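Long-range contacts in 50S ribosomal protein L16 arginine hydroxylase (Escherichia coli, PDB 4CCL), which hydroxylates an arginine of ribosomal protein uL16, using ferrous iron, 2-oxoglutarate and molecular oxygen: residues Phe31-Ser36 with Asn194-Ser199; Glu48-Leu53 with Leu82-Asn87. All coordinates share one frame; numbering follows the deposited sequence.

Overall arrangement
Both contacts involve one antiparallel sheet of the JmjC (cupin-type) fold, with their centres about 14 Å apart and their nearest atoms about 4 Å. Contact 1 lays a loop on strand 195-202, whereas contact 2 pairs strands 79-83 and 51-57; strand 108-116 runs between the two. They are joined in sequence as well, for helix 37-45 begins straight after Ser-36 of contact 1 and covers Ser-51 and Val-83 of contact 2. Each comes near Ser-114, inferred to bind substrate: the side chain of Met-196 lies about 7 Å from that of Ser-114, and the side chain of Leu-82 about 4 Å. Leu-82 is also about 7 Å, side chain to side chain, from the iron ligand His-125.

Contact 1 of 2, residues Phe31-Ser36 with Asn194-Ser199; sequences FIDPIS and NAMNYS
The backbones of Phe-31 to Ser-36 and Asn-194 to Ser-199 stay well apart, Asp-33 CA and Met-196 CA being nearest at 8.4 Å, so side chains bridge the space between an irregular loop and a strand of the double-stranded beta-helix of the JmjC domain. Tyr-198 does most of this. With its CG anti to the carbonyl carbon (chi1 -52°), its ring reaches out to the loop, and its hydroxyl donates to Asp-33 OD2 at 2.7 Å. The bond arrives on the anti side of the carboxylate, 30° out of its plane, while OD2 lies in the plane of the phenol ring; Thr-137 N is a second donor to this oxygen. A tyrosine suits the place because it joins this polar end to a broad apolar ring. Phe-31 turns its edge toward that ring in an offset edge-to-face pair, planes at 68° and centroids 5.8 Å apart, and Pro-34 CG approaches Tyr-198 CE2 at 3.6 Å. A leucine in place of Tyr-198 would probably leave Asp-33 OD2 without its hydroxyl donor and open a gap beside Phe-31 and Pro-34. Ile-35 offers a branched, apolar surface to Met-196, here selenomethionine, whose flexible chain bends at both chi2 and chi3 and crosses Ile-35 at about a right angle, ending with Met-196 CE 3.6 Å from Ile-35 CG2.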
loop_
_atom_site.group_PDB
_atom_site.type_symbol
_atom_site.label_atom_id
_atom_site.label_comp_id
_atom_site.label_asym_id
_atom_site.label_seq_id
_atom_site.Cartn_x
_atom_site.Cartn_y
_atom_site.Cartn_z
ATOM N N PHE B 31 36.515 -30.014 4.633
ATOM C CA PHE B 31 35.615 -29.025 5.201
ATOM C C PHE B 31 35.690 -29.013 6.719
ATOM O O PHE B 31 35.472 -30.028 7.379
ATOM C CB PHE B 31 34.180 -29.270 4.734
ATOM C CG PHE B 31 33.187 -28.288 5.287
ATOM C CD1 PHE B 31 33.112 -26.999 4.783
ATOM C CD2 PHE B 31 32.325 -28.655 6.306
ATOM C CE1 PHE B 31 32.198 -26.095 5.293
ATOM C CE2 PHE B 31 31.411 -27.757 6.817
ATOM C CZ PHE B 31 31.347 -26.477 6.310
ATOM N N ILE B 32 36.007 -27.844 7.259
ATOM C CA ILE B 32 36.079 -27.647 8.696
ATOM C C ILE B 32 34.924 -26.757 9.115
ATOM O O ILE B 32 34.822 -25.609 8.681
ATOM C CB ILE B 32 37.401 -26.990 9.106
ATOM C CG1 ILE B 32 38.580 -27.792 8.553
ATOM C CG2 ILE B 32 37.480 -26.874 10.618
ATOM C CD1 ILE B 32 39.785 -26.945 8.207
ATOM N N ASP B 33 34.044 -27.305 9.945
ATOM C CA ASP B 33 32.847 -26.597 10.369
ATOM C C ASP B 33 33.183 -25.310 11.110
ATOM O O ASP B 33 34.046 -25.300 11.986
ATOM C CB ASP B 33 31.975 -27.503 11.238
ATOM C CG ASP B 33 31.465 -28.713 10.481
ATOM O OD1 ASP B 33 32.283 -29.409 9.843
ATOM O OD2 ASP B 33 30.243 -28.964 10.513
ATOM N N PRO B 34 32.500 -24.214 10.748
ATOM C CA PRO B 34 32.748 -22.907 11.362
ATOM C C PRO B 34 32.300 -22.881 12.817
ATOM O O PRO B 34 32.850 -22.128 13.621
ATOM C CB PRO B 34 31.884 -21.959 10.525
ATOM C CG PRO B 34 30.798 -22.821 9.979
ATOM C CD PRO B 34 31.420 -24.164 9.746
ATOM N N ILE B 35 31.319 -23.712 13.150
ATOM C CA ILE B 35 30.735 -23.706 14.480
ATOM C C ILE B 35 30.483 -25.143 14.949
ATOM O O ILE B 35 30.497 -26.075 14.143
ATOM C CB ILE B 35 29.435 -22.857 14.497
ATOM C CG1 ILE B 35 29.090 -22.391 15.912
ATOM C CG2 ILE B 35 28.287 -23.606 13.849
ATOM C CD1 ILE B 35 27.774 -21.647 16.010
ATOM N N SER B 36 30.262 -25.317 16.249
ATOM C CA SER B 36 30.052 -26.637 16.837
ATOM C C SER B 36 28.623 -26.726 17.368
ATOM O O SER B 36 28.005 -25.698 17.643
ATOM C CB SER B 36 31.056 -26.887 17.969
ATOM O OG SER B 36 30.550 -26.434 19.215
ATOM N N ASN B 194 25.100 -38.025 13.450
ATOM C CA ASN B 194 24.831 -36.694 13.989
ATOM C C ASN B 194 25.315 -35.658 12.988
ATOM O O ASN B 194 26.477 -35.666 12.594
ATOM C CB ASN B 194 25.561 -36.494 15.316
ATOM C CG ASN B 194 24.711 -36.856 16.518
ATOM O OD1 ASN B 194 23.589 -37.342 16.385
ATOM N ND2 ASN B 194 25.252 -36.619 17.709
ATOM N N ALA B 195 24.437 -34.742 12.594
ATOM C CA ALA B 195 24.712 -33.931 11.418
ATOM C C ALA B 195 24.543 -32.423 11.583
ATOM O O ALA B 195 23.675 -31.948 12.318
ATOM C CB ALA B 195 23.882 -34.420 10.260
HETATM N N MSE B 196 25.394 -31.687 10.874
HETATM C CA MSE B 196 25.308 -30.236 10.785
HETATM C C MSE B 196 25.135 -29.819 9.328
HETATM O O MSE B 196 25.916 -30.213 8.459
HETATM C CB MSE B 196 26.563 -29.589 11.376
HETATM C CG MSE B 196 26.656 -29.704 12.888
HETATM SE SE MSE B 196 25.669 -28.291 13.803
HETATM C CE MSE B 196 27.120 -27.006 13.994
ATOM N N ASN B 197 24.099 -29.031 9.062
ATOM C CA ASN B 197 23.840 -28.533 7.717
ATOM C C ASN B 197 23.813 -27.014 7.679
ATOM O O ASN B 197 23.251 -26.367 8.569
ATOM C CB ASN B 197 22.526 -29.096 7.169
ATOM C CG ASN B 197 22.717 -30.398 6.415
ATOM O OD1 ASN B 197 21.886 -30.776 5.589
ATOM N ND2 ASN B 197 23.816 -31.090 6.693
ATOM N N TYR B 198 24.422 -26.450 6.641
ATOM C CA TYR B 198 24.503 -25.008 6.509
ATOM C C TYR B 198 23.804 -24.580 5.236
ATOM O O TYR B 198 24.305 -24.795 4.136
ATOM C CB TYR B 198 25.966 -24.566 6.466
ATOM C CG TYR B 198 26.788 -25.101 7.611
ATOM C CD1 TYR B 198 27.310 -26.390 7.573
ATOM C CD2 TYR B 198 27.032 -24.326 8.735
ATOM C CE1 TYR B 198 28.054 -26.890 8.617
ATOM C CE2 TYR B 198 27.780 -24.816 9.788
ATOM C CZ TYR B 198 28.288 -26.100 9.721
ATOM O OH TYR B 198 29.029 -26.599 10.763
ATOM N N SER B 199 22.664 -23.923 5.393
ATOM C CA SER B 199 21.884 -23.487 4.252
ATOM C C SER B 199 22.150 -22.022 3.943
ATOM O O SER B 199 21.851 -21.136 4.755
ATOM C CB SER B 199 20.392 -23.736 4.495
ATOM O OG SER B 199 20.127 -25.124 4.636
#

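Contact 2 of 2, residues Glu48-Leu53 with Leu82-Asn87; sequences EVDSRL and LVQAVN
Leu-82 O accepts a hydrogen bond from Arg-52 N at 2.9 Å and is also approached by the CA-H of Ser-51. The return bond, Leu-82 N to Arg-52 O, is likewise 2.9 Å and nearly straight, which makes Arg-52 and Leu-82 an antiparallel hydrogen-bonded pair; Ser-51 and Val-83 form the adjoining non-hydrogen-bonded pair. Gln-84 N also bonds to Asp-50 O at 2.9 Å, next to these pairs and shortly before helix 86-89. This places strand 51-57 beside strand 79-83 in the antiparallel sheet of the JmjC fold. Helix 37-45 covers the face bearing Ser-51 and Val-83, where a small serine and a compact valine fit: Ser-51 CB lies 3.8 Å from Val-83 CG2. Val-49 joins them there because its CG1, anti to the backbone N (chi1 -174°), comes within 3.6 Å of Val-83 CG1. On the face of Arg-52 and Leu-82, the aliphatic part of the arginine packs by Arg-52 CG against Leu-82 CB at 4.1 Å, leaving its guanidinium to make a long, weak ion pair with Asp-158. The side chains of Asp-50 and Gln-84 run alongside each other in one direction, so that Asp-50 CG is 3.8 Å from the Gln-84 CG methylene, a van der Waals contact, with the carboxylate turned 50° from the amide.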
loop_
_atom_site.group_PDB
_atom_site.type_symbol
_atom_site.label_atom_id
_atom_site.label_comp_id
_atom_site.label_asym_id
_atom_site.label_seq_id
_atom_site.Cartn_x
_atom_site.Cartn_y
_atom_site.Cartn_z
ATOM N N GLU B 48 17.468 -13.101 21.246
ATOM C CA GLU B 48 17.360 -12.288 20.038
ATOM C C GLU B 48 17.456 -13.147 18.780
ATOM O O GLU B 48 17.245 -12.668 17.667
ATOM C CB GLU B 48 18.429 -11.192 20.014
ATOM C CG GLU B 48 19.091 -10.924 21.356
ATOM C CD GLU B 48 20.256 -11.855 21.627
ATOM O OE1 GLU B 48 20.989 -12.185 20.668
ATOM O OE2 GLU B 48 20.439 -12.254 22.795
ATOM N N VAL B 49 17.777 -14.420 18.973
ATOM C CA VAL B 49 17.930 -15.365 17.875
ATOM C C VAL B 49 16.612 -16.061 17.529
ATOM O O VAL B 49 15.824 -16.395 18.415
ATOM C CB VAL B 49 18.992 -16.430 18.224
ATOM C CG1 VAL B 49 19.276 -17.326 17.030
ATOM C CG2 VAL B 49 20.268 -15.762 18.702
ATOM N N ASP B 50 16.381 -16.275 16.236
ATOM C CA ASP B 50 15.245 -17.062 15.779
ATOM C C ASP B 50 15.708 -18.507 15.664
ATOM O O ASP B 50 16.541 -18.837 14.819
ATOM C CB ASP B 50 14.750 -16.550 14.417
ATOM C CG ASP B 50 13.492 -17.270 13.926
ATOM O OD1 ASP B 50 13.200 -18.392 14.389
ATOM O OD2 ASP B 50 12.790 -16.707 13.059
ATOM N N SER B 51 15.142 -19.370 16.499
ATOM C CA SER B 51 15.481 -20.785 16.486
ATOM C C SER B 51 14.242 -21.624 16.762
ATOM O O SER B 51 13.270 -21.135 17.336
ATOM C CB SER B 51 16.565 -21.098 17.521
ATOM O OG SER B 51 16.124 -20.799 18.834
ATOM N N ARG B 52 14.276 -22.883 16.340
ATOM C CA ARG B 52 13.166 -23.796 16.591
ATOM C C ARG B 52 13.603 -25.259 16.658
ATOM O O ARG B 52 14.597 -25.651 16.052
ATOM C CB ARG B 52 12.069 -23.610 15.537
ATOM C CG ARG B 52 12.561 -23.651 14.098
ATOM C CD ARG B 52 11.498 -23.115 13.145
ATOM N NE ARG B 52 10.871 -24.172 12.356
ATOM C CZ ARG B 52 9.834 -23.980 11.546
ATOM N NH1 ARG B 52 9.303 -22.770 11.422
ATOM N NH2 ARG B 52 9.326 -24.997 10.862
ATOM N N LEU B 53 12.844 -26.056 17.402
ATOM C CA LEU B 53 13.044 -27.492 17.472
ATOM C C LEU B 53 11.930 -28.187 16.713
ATOM O O LEU B 53 10.747 -27.936 16.956
ATOM C CB LEU B 53 13.037 -27.970 18.925
ATOM C CG LEU B 53 14.388 -28.234 19.587
ATOM C CD1 LEU B 53 14.180 -28.828 20.970
ATOM C CD2 LEU B 53 15.230 -29.156 18.727
ATOM N N LEU B 82 16.973 -25.932 14.450
ATOM C CA LEU B 82 17.201 -24.995 13.356
ATOM C C LEU B 82 17.410 -23.573 13.864
ATOM O O LEU B 82 16.575 -23.035 14.587
ATOM C CB LEU B 82 16.030 -25.018 12.372
ATOM C CG LEU B 82 15.856 -26.258 11.491
ATOM C CD1 LEU B 82 15.002 -27.317 12.174
ATOM C CD2 LEU B 82 15.269 -25.873 10.143
ATOM N N VAL B 83 18.525 -22.966 13.473
ATOM C CA VAL B 83 18.834 -21.599 13.870
ATOM C C VAL B 83 19.020 -20.690 12.656
ATOM O O VAL B 83 19.864 -20.948 11.796
ATOM C CB VAL B 83 20.097 -21.537 14.747
ATOM C CG1 VAL B 83 20.464 -20.091 15.039
ATOM C CG2 VAL B 83 19.883 -22.312 16.037
ATOM N N GLN B 84 18.222 -19.625 12.602
ATOM C CA GLN B 84 18.244 -18.677 11.492
ATOM C C GLN B 84 19.369 -17.655 11.620
ATOM O O GLN B 84 19.720 -17.246 12.725
ATOM C CB GLN B 84 16.911 -17.927 11.422
ATOM C CG GLN B 84 15.700 -18.813 11.210
ATOM C CD GLN B 84 15.541 -19.249 9.768
ATOM O OE1 GLN B 84 15.977 -18.557 8.848
ATOM N NE2 GLN B 84 14.920 -20.404 9.564
ATOM N N ALA B 85 19.919 -17.250 10.477
ATOM C CA ALA B 85 20.862 -16.131 10.387
ATOM C C ALA B 85 22.035 -16.189 11.368
ATOM O O ALA B 85 22.300 -15.219 12.078
ATOM C CB ALA B 85 20.119 -14.806 10.531
ATOM N N VAL B 86 22.734 -17.321 11.400
ATOM C CA VAL B 86 23.872 -17.490 12.300
ATOM C C VAL B 86 24.994 -16.514 11.946
ATOM O O VAL B 86 25.738 -16.059 12.820
ATOM C CB VAL B 86 24.397 -18.944 12.267
ATOM C CG1 VAL B 86 25.656 -19.098 13.114
ATOM C CG2 VAL B 86 23.323 -19.901 12.746
ATOM N N ASN B 87 25.081 -16.158 10.666
ATOM C CA ASN B 87 26.116 -15.242 10.194
ATOM C C ASN B 87 26.040 -13.866 10.857
ATOM O O ASN B 87 26.979 -13.074 10.774
ATOM C CB ASN B 87 26.067 -15.105 8.668
ATOM C CG ASN B 87 24.683 -14.759 8.157
ATOM O OD1 ASN B 87 23.707 -15.440 8.467
ATOM N ND2 ASN B 87 24.591 -13.690 7.377
#